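Side-chain contacts in cytochrome P450 (CYP102L1) (Mycobacterium phage Adler, PDB 6N6Q), which probably works as a haem-thiolate monooxygenase, a phage-encoded cytochrome P450 that binds protoporphyrin IX iron and is expected to oxidise organic substrates with molecular oxygen: residues Ala254-Pro257 and Val258-Asp261; Phe372-Leu375 and His376-His379. One frame throughout, in Å; residues are numbered along the deposited sequence.

Contact 1: Ala254-Pro257 and Val258-Asp261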
loop_
_atom_site.group_PDB
_atom_site.type_symbol
_atom_site.label_atom_id
_atom_site.label_comp_id
_atom_site.label_asym_id
_atom_site.label_seq_id
_atom_site.Cartn_x
_atom_site.Cartn_y
_atom_site.Cartn_z
ATOM N N ALA A 254 14.690 10.609 18.482
ATOM C CA ALA A 254 13.791 11.746 18.630
ATOM C C ALA A 254 12.709 11.462 19.666
ATOM O O ALA A 254 12.034 10.430 19.610
ATOM C CB ALA A 254 13.153 12.094 17.286
ATOM N N ALA A 255 12.544 12.388 20.604
ATOM C CA ALA A 255 11.467 12.341 21.580
ATOM C C ALA A 255 10.305 13.205 21.107
ATOM O O ALA A 255 10.487 14.163 20.352
ATOM C CB ALA A 255 11.945 12.815 22.954
ATOM N N ASP A 256 9.107 12.852 21.558
ATOM C CA ASP A 256 7.917 13.601 21.171
ATOM C C ASP A 256 7.970 15.004 21.767
ATOM O O ASP A 256 8.163 15.149 22.980
ATOM C CB ASP A 256 6.657 12.868 21.628
ATOM C CG ASP A 256 5.407 13.714 21.493
ATOM O OD1 ASP A 256 5.004 14.344 22.492
ATOM O OD2 ASP A 256 4.838 13.762 20.383
ATOM N N PRO A 257 7.807 16.054 20.957
ATOM C CA PRO A 257 7.956 17.421 21.489
ATOM C C PRO A 257 6.979 17.759 22.600
ATOM O O PRO A 257 7.331 18.526 23.506
ATOM C CB PRO A 257 7.723 18.301 20.252
ATOM C CG PRO A 257 8.017 17.412 19.087
ATOM C CD PRO A 257 7.561 16.047 19.506
ATOM N N VAL A 258 5.764 17.212 22.566
ATOM C CA VAL A 258 4.772 17.547 23.586
ATOM C C VAL A 258 5.101 16.850 24.901
ATOM O O VAL A 258 5.288 17.497 25.937
ATOM C CB VAL A 258 3.356 17.192 23.101
ATOM C CG1 VAL A 258 2.356 17.339 24.236
ATOM C CG2 VAL A 258 2.962 18.076 21.928
ATOM N N THR A 259 5.181 15.519 24.878
ATOM C CA THR A 259 5.362 14.750 26.102
ATOM C C THR A 259 6.823 14.570 26.498
ATOM O O THR A 259 7.095 14.199 27.645
ATOM C CB THR A 259 4.704 13.372 25.968
ATOM O OG1 THR A 259 4.569 12.780 27.265
ATOM C CG2 THR A 259 5.547 12.456 25.092
ATOM N N GLY A 260 7.764 14.821 25.588
ATOM C CA GLY A 260 9.172 14.700 25.901
ATOM C C GLY A 260 9.713 13.287 25.945
ATOM O O GLY A 260 10.909 13.112 26.209
ATOM N N ASP A 261 8.886 12.276 25.695
ATOM C CA ASP A 261 9.322 10.889 25.740
ATOM C C ASP A 261 9.501 10.324 24.335
ATOM O O ASP A 261 8.876 10.779 23.374
ATOM C CB ASP A 261 8.328 10.016 26.512
ATOM C CG ASP A 261 8.483 10.144 28.012
ATOM O OD1 ASP A 261 7.453 10.285 28.709
ATOM O OD2 ASP A 261 9.637 10.116 28.493
#
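The carboxylate of D256 reaches across the turn to the backbone of T259. At its root, CB lies against the carbonyl oxygen of D261 and the methyl of T259, with D256 CB and T259 CG2 3.7 Å apart and the two side chains crossing at about a right angle. The carboxylate carbon comes next: with CG anti to the backbone N (chi1 169°), the group swings over the start of V258. OD1 then takes the amide of T259, at 2.7 Å from D256 OD1 to T259 N, in a bond that is almost straight (176° at the hydrogen) and meets the oxygen nearly along its C-O axis. V258 N lies 3.0 Å from the same D256 OD1. OD2, turned away from the T259 amide, is hydrogen-bonded outside the turn. OD1 also forms a salt bridge with R107 of helix 104-113, which V258, T259 and D261 touch as well.

The backbone closes beneath this side chain. G260 N donates to D256 O over 2.7 Å, and D256 N to D261 O over 2.8 Å, the latter from above the carbonyl plane. G260 at positive phi (77°) followed by the extended D261, both facing D256, gives the pattern of a G1 beta bulge; the side-chain bond to T259 together with the main-chain bond to G260 makes an Asx motif. The one buried residue of this surface turn is thus its acid: an amide and an arginine meet the same oxygen, which would favour the ionised carboxylate.

Contact 2: Phe372-Leu375 and His376-His379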
loop_
_atom_site.group_PDB
_atom_site.type_symbol
_atom_site.label_atom_id
_atom_site.label_comp_id
_atom_site.label_asym_id
_atom_site.label_seq_id
_atom_site.Cartn_x
_atom_site.Cartn_y
_atom_site.Cartn_z
ATOM N N PHE A 372 -17.822 3.307 5.536
ATOM C CA PHE A 372 -16.736 2.870 4.669
ATOM C C PHE A 372 -16.773 3.691 3.390
ATOM O O PHE A 372 -17.800 3.732 2.706
ATOM C CB PHE A 372 -16.849 1.376 4.355
ATOM C CG PHE A 372 -15.804 0.869 3.399
ATOM C CD1 PHE A 372 -14.494 0.680 3.813
ATOM C CD2 PHE A 372 -16.136 0.560 2.090
ATOM C CE1 PHE A 372 -13.532 0.207 2.936
ATOM C CE2 PHE A 372 -15.179 0.085 1.208
ATOM C CZ PHE A 372 -13.876 -0.093 1.633
ATOM N N VAL A 373 -15.659 4.346 3.076
ATOM C CA VAL A 373 -15.504 5.063 1.817
ATOM C C VAL A 373 -14.963 4.073 0.793
ATOM O O VAL A 373 -13.836 3.589 0.920
ATOM C CB VAL A 373 -14.577 6.274 1.969
ATOM C CG1 VAL A 373 -14.289 6.893 0.610
ATOM C CG2 VAL A 373 -15.195 7.301 2.908
ATOM N N ASN A 374 -15.771 3.759 -0.217
ATOM C CA ASN A 374 -15.387 2.811 -1.262
ATOM C C ASN A 374 -14.629 3.577 -2.340
ATOM O O ASN A 374 -15.233 4.175 -3.235
ATOM C CB ASN A 374 -16.617 2.109 -1.828
ATOM C CG ASN A 374 -16.266 0.941 -2.733
ATOM O OD1 ASN A 374 -15.185 0.891 -3.317
ATOM N ND2 ASN A 374 -17.187 -0.007 -2.856
ATOM N N LEU A 375 -13.295 3.557 -2.256
ATOM C CA LEU A 375 -12.480 4.270 -3.236
ATOM C C LEU A 375 -12.571 3.624 -4.612
ATOM O O LEU A 375 -12.600 4.327 -5.629
ATOM C CB LEU A 375 -11.024 4.326 -2.777
ATOM C CG LEU A 375 -10.689 5.255 -1.612
ATOM C CD1 LEU A 375 -9.276 4.991 -1.131
ATOM C CD2 LEU A 375 -10.853 6.706 -2.033
ATOM N N HIS A 376 -12.610 2.290 -4.665
ATOM C CA HIS A 376 -12.681 1.604 -5.950
ATOM C C HIS A 376 -13.931 2.003 -6.721
ATOM O O HIS A 376 -13.888 2.174 -7.945
ATOM C CB HIS A 376 -12.641 0.091 -5.749
ATOM C CG HIS A 376 -12.968 -0.686 -6.986
ATOM N ND1 HIS A 376 -14.092 -1.475 -7.095
ATOM C CD2 HIS A 376 -12.323 -0.784 -8.173
ATOM C CE1 HIS A 376 -14.122 -2.033 -8.292
ATOM N NE2 HIS A 376 -13.060 -1.630 -8.966
ATOM N N ALA A 377 -15.056 2.159 -6.022
ATOM C CA ALA A 377 -16.267 2.618 -6.689
ATOM C C ALA A 377 -16.185 4.104 -7.012
ATOM O O ALA A 377 -16.646 4.541 -8.073
ATOM C CB ALA A 377 -17.488 2.320 -5.819
ATOM N N ALA A 378 -15.592 4.893 -6.114
ATOM C CA ALA A 378 -15.503 6.333 -6.336
ATOM C C ALA A 378 -14.509 6.667 -7.442
ATOM O O ALA A 378 -14.724 7.610 -8.214
ATOM C CB ALA A 378 -15.118 7.039 -5.035
ATOM N N HIS A 379 -13.414 5.911 -7.536
ATOM C CA HIS A 379 -12.420 6.186 -8.568
ATOM C C HIS A 379 -12.915 5.786 -9.950
ATOM O O HIS A 379 -12.506 6.385 -10.950
ATOM C CB HIS A 379 -11.114 5.465 -8.244
ATOM C CG HIS A 379 -10.366 6.056 -7.091
ATOM N ND1 HIS A 379 -9.150 5.567 -6.665
ATOM C CD2 HIS A 379 -10.661 7.096 -6.275
ATOM C CE1 HIS A 379 -8.728 6.281 -5.638
ATOM N NE2 HIS A 379 -9.625 7.215 -5.381
#
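The shortest polar bond here runs from H379 N to L375 O, 2.6 Å long and arriving nearly along the C=O axis. That oxygen is covered by the histidine as well: H379 CG stands 3.2 Å from L375 O, which lies over one face of the imidazole. On the ring, L375 CB makes a CH-pi contact, 4.2 Å from the centroid of H379 and 16° off the normal, and L375 CD2 reaches H379 NE2 at 3.6 Å. Both side chains have CG anti to the carbonyl carbon (chi1 -72° in each), which sets them side by side and pointing the same way. Both ring nitrogens have partners outside, NE2 with K410 N and, weakly, ND1 with L339 O, which helps fix the ring's rotation and is consistent with a neutral ring protonated at ND1.

One residue earlier in the chain, N374 caps the helix. Its OD1 accepts from A377 N at 3.0 Å, the donor standing 63° out of the amide plane, and its main-chain O takes A378 N, also at 3.0 Å. A377 CB packs against the amide carbon, 3.6 Å from N374 CG.

These two bonds of N374 form an Asx motif at the N-cap, where strand 370-374 of the five-stranded sheet passes straight into helix 375-379. The side chain of L375 lies about 5 Å from the haem, and H379 O accepts from R340, the arginine of the ExxR motif in helix 329-341: a strand-to-helix junction within the conserved core of the P450 fold.

The two contacts share a theme in different settings. Each has an Asx motif, with aspartate in contact 1 and asparagine in contact 2, but the first closes a surface loop leading to the long helix 265-296, whereas the second starts a buried helix at the end of a sheet strand. A carboxylate, probably ionised, with an arginine partner belongs to the surface turn; the core junction uses a neutral amide and adds a histidine ring laid against a leucine. Their centres are 37 Å apart and they do not touch. The L375 side chain of contact 2 comes within about 5 Å of the haem, that of D256 in contact 1 only to about 13 Å.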